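Local atomic coordinates of lytic polysaccharide monooxygenase (Neurospora crassa, PDB entry 4QI8), a protein that probably cleaves cellulose by copper-dependent oxidation of its beta-1,4-glycosidic bonds, using electrons from a reducing agent. Residues A[61-66]-A[120-125]; A[76-81]-A[101-106]. One frame throughout, in Å; residues are numbered along the deposited sequence.

Contact 1 (A[61-66]-A[120-125]); sequences TITYGA and KSSFPV
Tyr64 O takes the shortest polar bond of this contact, from Phe123 N at 2.8 Å. The same oxygen is also approached by Ser122 CA, at 3.2 Å in a CA-H...O contact. Strand 61-66 and strand 122-125 run antiparallel, side by side, in one sheet of the AA9 beta-sandwich. Tyr64 with Phe123 and Ile62 with Val125 are hydrogen-bonded pairs. In the first, Tyr64 N returns a bond to Phe123 O. Thr63 with Pro124 and Gly65 with Ser122 are the non-hydrogen-bonded pairs. Beyond Gly65 and Ser122, Ala66 N bonds to Ser121 O at 2.9 Å.

The sheet has two unlike faces. Ile62, Tyr64, Phe123 and Val125 lie on the buried one. There Val125 CG2 rests against Tyr64 CB at 4.2 Å. The Tyr64 ring leads on past this strand pair, and its hydroxyl bonds to Ser159. Strand 3-8 flanks 61-66 on its other edge, through backbone bonds of Thr63 with Trp8 and Gly65 with Lys6. Thr63, Ser122 and Pro124 lie on the more exposed face. Thr63 CG2 stands anti to its own N, which brings this methyl to 3.5 Å from Ser122 CB. Farther along, Thr61 and Pro124 run side by side, with Thr61 CG2 3.6 Å from Pro124 CB.

Contact 2 (A[76-81]-A[101-106]); sequences MQFYLA and KIYHEQ
Lys101 crosses the Tyr79 ring, its CB over one face in a CH-pi contact, 4.1 Å from the ring centroid and offset toward the rim. Strands 76-81 and 101-104 are antiparallel neighbours in the larger, mixed sheet of the AA9 beta-sandwich. Strand 134-144 lines the other edge of 76-82, bonding to the backbones of Gln77 and Tyr79. The lysine chain runs past the phenol, and its CE comes to 3.3 Å from Tyr79 OH. A bend at chi3 (-75°) turns the ammonium end toward His104, and Lys101 NZ bonds to His104 ND1 at 3.0 Å. Carbonyls of Pro207 and Pro209 also accept from NZ, while Tyr79 OH bonds to Tyr185. Gln77 lies across His104, its OE1 3.5 Å from His104 CB and its amide 34° from the imidazole plane. Asn206 and Glu141 bind that amide.

The other face is largely apolar. Tyr103 passes the rim of Phe78, its CD1 near that ring's plane and 3.8 Å from Phe78 CD2. A classic beta bulge places both Ile102 and Tyr103 opposite Phe78. Phe78 O takes a good bond from Ile102 N (2.9 Å) and a weak one from Tyr103 N.

At the end of the pair Glu105 N bonds to Met76 O, and its carboxylate stands in for a strand carbonyl toward Met76 N. Glu105 OE1 lies 2.9 Å from Met76 N in a nearly straight bond (177°), met from the anti side and tilted out of the carboxylate plane. Glu105 OE2 accepts from Ser117 N. Two backbone N-H groups thus share this buried carboxylate, which would probably favour its ionised form.

In the fold
Contacts 1 and 2 belong to the two facing sheets of the beta-sandwich. Contact 2 is nested in the chain loop closed by contact 1. Contact 1 is partly buried, with one side turned outward, whereas contact 2 is buried and nearer the centre of the chain. The apolar faces meet between the sheets. Phe123 packs on Met76, Val125 touches both Phe78 and Ile102, and the Tyr64 and Phe78 rings touch. Across its strands, contact 1 relies on backbone bonds and small apolar touches. Contact 2 adds a carboxylate bond and a lysine-tyrosine contact. Neither contact supplies a copper ligand; the side chains of Ala66 and Met76 are about 12 and 13 Å from the copper ion.

Contact 1 (A[61-66]-A[120-125])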
loop_
_atom_site.group_PDB
_atom_site.type_symbol
_atom_site.label_atom_id
_atom_site.label_comp_id
_atom_site.label_asym_id
_atom_site.label_seq_id
_atom_site.Cartn_x
_atom_site.Cartn_y
_atom_site.Cartn_z
ATOM N N THR A 61 4.580 -13.628 -7.257
ATOM C CA THR A 61 3.616 -13.179 -6.274
ATOM C C THR A 61 4.167 -13.428 -4.891
ATOM O O THR A 61 4.523 -14.555 -4.553
ATOM C CB THR A 61 2.311 -13.962 -6.392
ATOM O OG1 THR A 61 1.719 -13.705 -7.665
ATOM C CG2 THR A 61 1.327 -13.560 -5.305
ATOM N N ILE A 62 4.207 -12.377 -4.084
ATOM C CA ILE A 62 4.631 -12.496 -2.700
ATOM C C ILE A 62 3.426 -12.250 -1.812
ATOM O O ILE A 62 2.310 -12.078 -2.299
ATOM C CB ILE A 62 5.780 -11.536 -2.389
ATOM C CG1 ILE A 62 5.356 -10.081 -2.595
ATOM C CG2 ILE A 62 6.968 -11.863 -3.284
ATOM C CD1 ILE A 62 6.434 -9.068 -2.258
ATOM N N THR A 63 3.638 -12.255 -0.509
ATOM C CA THR A 63 2.513 -12.164 0.405
ATOM C C THR A 63 2.775 -11.051 1.409
ATOM O O THR A 63 3.842 -11.011 2.003
ATOM C CB THR A 63 2.287 -13.512 1.130
ATOM O OG1 THR A 63 2.049 -14.552 0.173
ATOM C CG2 THR A 63 1.101 -13.427 2.065
ATOM N N TYR A 64 1.805 -10.150 1.567
ATOM C CA TYR A 64 1.864 -9.095 2.577
ATOM C C TYR A 64 0.882 -9.467 3.682
ATOM O O TYR A 64 -0.300 -9.682 3.416
ATOM C CB TYR A 64 1.513 -7.727 1.968
ATOM C CG TYR A 64 2.359 -6.579 2.469
ATOM C CD1 TYR A 64 2.399 -6.256 3.817
ATOM C CD2 TYR A 64 3.115 -5.803 1.598
ATOM C CE1 TYR A 64 3.185 -5.195 4.278
ATOM C CE2 TYR A 64 3.893 -4.752 2.055
ATOM C CZ TYR A 64 3.920 -4.442 3.391
ATOM O OH TYR A 64 4.683 -3.378 3.812
ATOM N N GLY A 65 1.387 -9.555 4.904
ATOM C CA GLY A 65 0.583 -9.964 6.035
ATOM C C GLY A 65 0.000 -8.804 6.817
ATOM O O GLY A 65 0.618 -7.738 6.912
ATOM N N ALA A 66 -1.186 -9.031 7.380
ATOM C CA ALA A 66 -1.857 -8.125 8.311
ATOM C C ALA A 66 -1.873 -8.744 9.705
ATOM O O ALA A 66 -1.763 -9.966 9.851
ATOM C CB ALA A 66 -3.296 -7.890 7.871
ATOM N N LYS A 120 -9.401 -11.124 5.715
ATOM C CA LYS A 120 -8.122 -11.631 5.227
ATOM C C LYS A 120 -6.971 -11.258 6.151
ATOM O O LYS A 120 -6.901 -10.135 6.666
ATOM C CB LYS A 120 -7.828 -11.130 3.813
ATOM C CG LYS A 120 -8.850 -11.552 2.770
ATOM C CD LYS A 120 -8.926 -13.062 2.588
ATOM C CE LYS A 120 -9.736 -13.427 1.352
ATOM N NZ LYS A 120 -11.172 -13.060 1.451
ATOM N N SER A 121 -6.069 -12.217 6.347
ATOM C CA SER A 121 -4.885 -12.057 7.195
ATOM C C SER A 121 -3.624 -11.805 6.375
ATOM O O SER A 121 -2.558 -11.524 6.923
ATOM C CB SER A 121 -4.677 -13.329 8.038
ATOM O OG SER A 121 -4.556 -14.476 7.203
ATOM N N SER A 122 -3.732 -11.954 5.061
ATOM C CA SER A 122 -2.612 -11.710 4.179
ATOM C C SER A 122 -3.145 -11.540 2.759
ATOM O O SER A 122 -4.288 -11.908 2.460
ATOM C CB SER A 122 -1.591 -12.836 4.269
ATOM O OG SER A 122 -2.132 -14.055 3.814
ATOM N N PHE A 123 -2.299 -10.986 1.896
ATOM C CA PHE A 123 -2.687 -10.614 0.542
ATOM C C PHE A 123 -1.598 -10.981 -0.449
ATOM O O PHE A 123 -0.439 -10.662 -0.231
ATOM C CB PHE A 123 -2.952 -9.112 0.467
ATOM C CG PHE A 123 -4.077 -8.693 1.340
ATOM C CD1 PHE A 123 -3.860 -8.288 2.648
ATOM C CD2 PHE A 123 -5.380 -8.784 0.883
ATOM C CE1 PHE A 123 -4.924 -7.960 3.453
ATOM C CE2 PHE A 123 -6.436 -8.460 1.690
ATOM C CZ PHE A 123 -6.208 -8.057 2.974
ATOM N N PRO A 124 -1.971 -11.649 -1.547
ATOM C CA PRO A 124 -1.005 -11.907 -2.608
ATOM C C PRO A 124 -0.779 -10.646 -3.407
ATOM O O PRO A 124 -1.736 -9.982 -3.813
ATOM C CB PRO A 124 -1.703 -12.960 -3.463
ATOM C CG PRO A 124 -3.146 -12.668 -3.297
ATOM C CD PRO A 124 -3.290 -12.220 -1.867
ATOM N N VAL A 125 0.484 -10.313 -3.612
ATOM C CA VAL A 125 0.864 -9.113 -4.333
ATOM C C VAL A 125 1.668 -9.541 -5.541
ATOM O O VAL A 125 2.766 -10.074 -5.408
ATOM C CB VAL A 125 1.718 -8.158 -3.463
ATOM C CG1 VAL A 125 2.062 -6.912 -4.235
ATOM C CG2 VAL A 125 1.003 -7.791 -2.168
#

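Contact 2 (A[76-81]-A[101-106])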
loop_
_atom_site.group_PDB
_atom_site.type_symbol
_atom_site.label_atom_id
_atom_site.label_comp_id
_atom_site.label_asym_id
_atom_site.label_seq_id
_atom_site.Cartn_x
_atom_site.Cartn_y
_atom_site.Cartn_z
ATOM N N MET A 76 -7.912 -2.616 -0.242
ATOM C CA MET A 76 -6.457 -2.715 -0.264
ATOM C C MET A 76 -5.907 -2.078 -1.532
ATOM O O MET A 76 -6.481 -2.235 -2.621
ATOM C CB MET A 76 -5.998 -4.170 -0.258
ATOM C CG MET A 76 -6.290 -4.923 1.007
ATOM S SD MET A 76 -5.452 -4.269 2.475
ATOM C CE MET A 76 -3.758 -4.374 1.994
ATOM N N GLN A 77 -4.763 -1.413 -1.409
ATOM C CA GLN A 77 -4.023 -0.909 -2.568
ATOM C C GLN A 77 -2.532 -1.102 -2.305
ATOM O O GLN A 77 -2.083 -1.013 -1.159
ATOM C CB GLN A 77 -4.346 0.564 -2.857
ATOM C CG GLN A 77 -5.827 0.875 -2.756
ATOM C CD GLN A 77 -6.268 2.178 -3.404
ATOM O OE1 GLN A 77 -7.366 2.249 -3.951
ATOM N NE2 GLN A 77 -5.440 3.209 -3.331
ATOM N N PHE A 78 -1.774 -1.364 -3.367
ATOM C CA PHE A 78 -0.326 -1.539 -3.273
ATOM C C PHE A 78 0.387 -0.689 -4.313
ATOM O O PHE A 78 -0.055 -0.591 -5.463
ATOM C CB PHE A 78 0.074 -3.014 -3.473
ATOM C CG PHE A 78 -0.405 -3.935 -2.382
ATOM C CD1 PHE A 78 0.312 -4.062 -1.198
ATOM C CD2 PHE A 78 -1.571 -4.673 -2.536
ATOM C CE1 PHE A 78 -0.124 -4.905 -0.205
ATOM C CE2 PHE A 78 -2.015 -5.504 -1.525
ATOM C CZ PHE A 78 -1.292 -5.617 -0.363
ATOM N N TYR A 79 1.512 -0.106 -3.907
ATOM C CA TYR A 79 2.339 0.719 -4.768
ATOM C C TYR A 79 3.794 0.284 -4.647
ATOM O O TYR A 79 4.236 -0.166 -3.584
ATOM C CB TYR A 79 2.282 2.184 -4.364
ATOM C CG TYR A 79 0.970 2.921 -4.517
ATOM C CD1 TYR A 79 -0.099 2.691 -3.664
ATOM C CD2 TYR A 79 0.820 3.901 -5.504
ATOM C CE1 TYR A 79 -1.290 3.418 -3.793
ATOM C CE2 TYR A 79 -0.347 4.635 -5.621
ATOM C CZ TYR A 79 -1.394 4.389 -4.778
ATOM O OH TYR A 79 -2.533 5.142 -4.909
ATOM N N LEU A 80 4.538 0.483 -5.731
ATOM C CA LEU A 80 5.986 0.327 -5.724
ATOM C C LEU A 80 6.681 1.657 -5.987
ATOM O O LEU A 80 6.141 2.529 -6.672
ATOM C CB LEU A 80 6.413 -0.627 -6.836
ATOM C CG LEU A 80 6.188 -2.112 -6.570
ATOM C CD1 LEU A 80 6.429 -2.939 -7.832
ATOM C CD2 LEU A 80 7.099 -2.619 -5.445
ATOM N N ALA A 81 7.901 1.784 -5.470
ATOM C CA ALA A 81 8.775 2.911 -5.796
ATOM C C ALA A 81 10.193 2.386 -5.889
ATOM O O ALA A 81 10.663 1.707 -4.979
ATOM C CB ALA A 81 8.677 4.006 -4.743
ATOM N N LYS A 101 1.098 2.546 -8.756
ATOM C CA LYS A 101 0.150 1.594 -8.221
ATOM C C LYS A 101 0.225 0.299 -8.997
ATOM O O LYS A 101 0.193 0.313 -10.226
ATOM C CB LYS A 101 -1.255 2.176 -8.318
ATOM C CG LYS A 101 -2.342 1.296 -7.728
ATOM C CD LYS A 101 -3.731 1.877 -7.959
ATOM C CE LYS A 101 -4.025 3.046 -7.048
ATOM N NZ LYS A 101 -5.288 3.724 -7.458
ATOM N N ILE A 102 0.304 -0.819 -8.282
ATOM C CA ILE A 102 0.291 -2.130 -8.920
ATOM C C ILE A 102 -0.958 -2.956 -8.610
ATOM O O ILE A 102 -1.155 -4.005 -9.212
ATOM C CB ILE A 102 1.568 -2.956 -8.637
ATOM C CG1 ILE A 102 1.738 -3.241 -7.142
ATOM C CG2 ILE A 102 2.779 -2.235 -9.205
ATOM C CD1 ILE A 102 2.845 -4.234 -6.862
ATOM N N TYR A 103 -1.809 -2.478 -7.710
ATOM C CA TYR A 103 -3.054 -3.158 -7.394
ATOM C C TYR A 103 -3.979 -2.194 -6.676
ATOM O O TYR A 103 -3.538 -1.451 -5.799
ATOM C CB TYR A 103 -2.801 -4.373 -6.482
ATOM C CG TYR A 103 -4.081 -5.002 -5.963
ATOM C CD1 TYR A 103 -4.651 -4.592 -4.766
ATOM C CD2 TYR A 103 -4.730 -6.001 -6.680
ATOM C CE1 TYR A 103 -5.828 -5.147 -4.309
ATOM C CE2 TYR A 103 -5.913 -6.568 -6.227
ATOM C CZ TYR A 103 -6.455 -6.143 -5.039
ATOM O OH TYR A 103 -7.632 -6.700 -4.581
ATOM N N HIS A 104 -5.262 -2.241 -7.012
ATOM C CA HIS A 104 -6.280 -1.705 -6.126
ATOM C C HIS A 104 -7.527 -2.566 -6.161
ATOM O O HIS A 104 -7.843 -3.204 -7.165
ATOM C CB HIS A 104 -6.560 -0.206 -6.353
ATOM C CG HIS A 104 -7.160 0.168 -7.676
ATOM N ND1 HIS A 104 -7.105 1.467 -8.116
ATOM C CD2 HIS A 104 -7.860 -0.520 -8.614
ATOM C CE1 HIS A 104 -7.727 1.568 -9.275
ATOM N NE2 HIS A 104 -8.190 0.375 -9.606
ATOM N N GLU A 105 -8.220 -2.577 -5.033
ATOM C CA GLU A 105 -9.386 -3.427 -4.842
ATOM C C GLU A 105 -10.673 -2.715 -5.228
ATOM O O GLU A 105 -10.920 -1.591 -4.802
ATOM C CB GLU A 105 -9.454 -3.820 -3.368
ATOM C CG GLU A 105 -10.607 -4.735 -3.014
ATOM C CD GLU A 105 -10.615 -5.137 -1.546
ATOM O OE1 GLU A 105 -9.596 -4.914 -0.844
ATOM O OE2 GLU A 105 -11.651 -5.686 -1.101
ATOM N N GLN A 106 -11.499 -3.387 -6.024
ATOM C CA GLN A 106 -12.870 -2.963 -6.269
ATOM C C GLN A 106 -13.821 -3.803 -5.433
ATOM O O GLN A 106 -13.653 -5.015 -5.346
ATOM C CB GLN A 106 -13.224 -3.129 -7.745
ATOM C CG GLN A 106 -12.770 -1.973 -8.605
ATOM C CD GLN A 106 -13.711 -0.790 -8.502
ATOM O OE1 GLN A 106 -14.857 -0.860 -8.953
ATOM N NE2 GLN A 106 -13.237 0.305 -7.918
#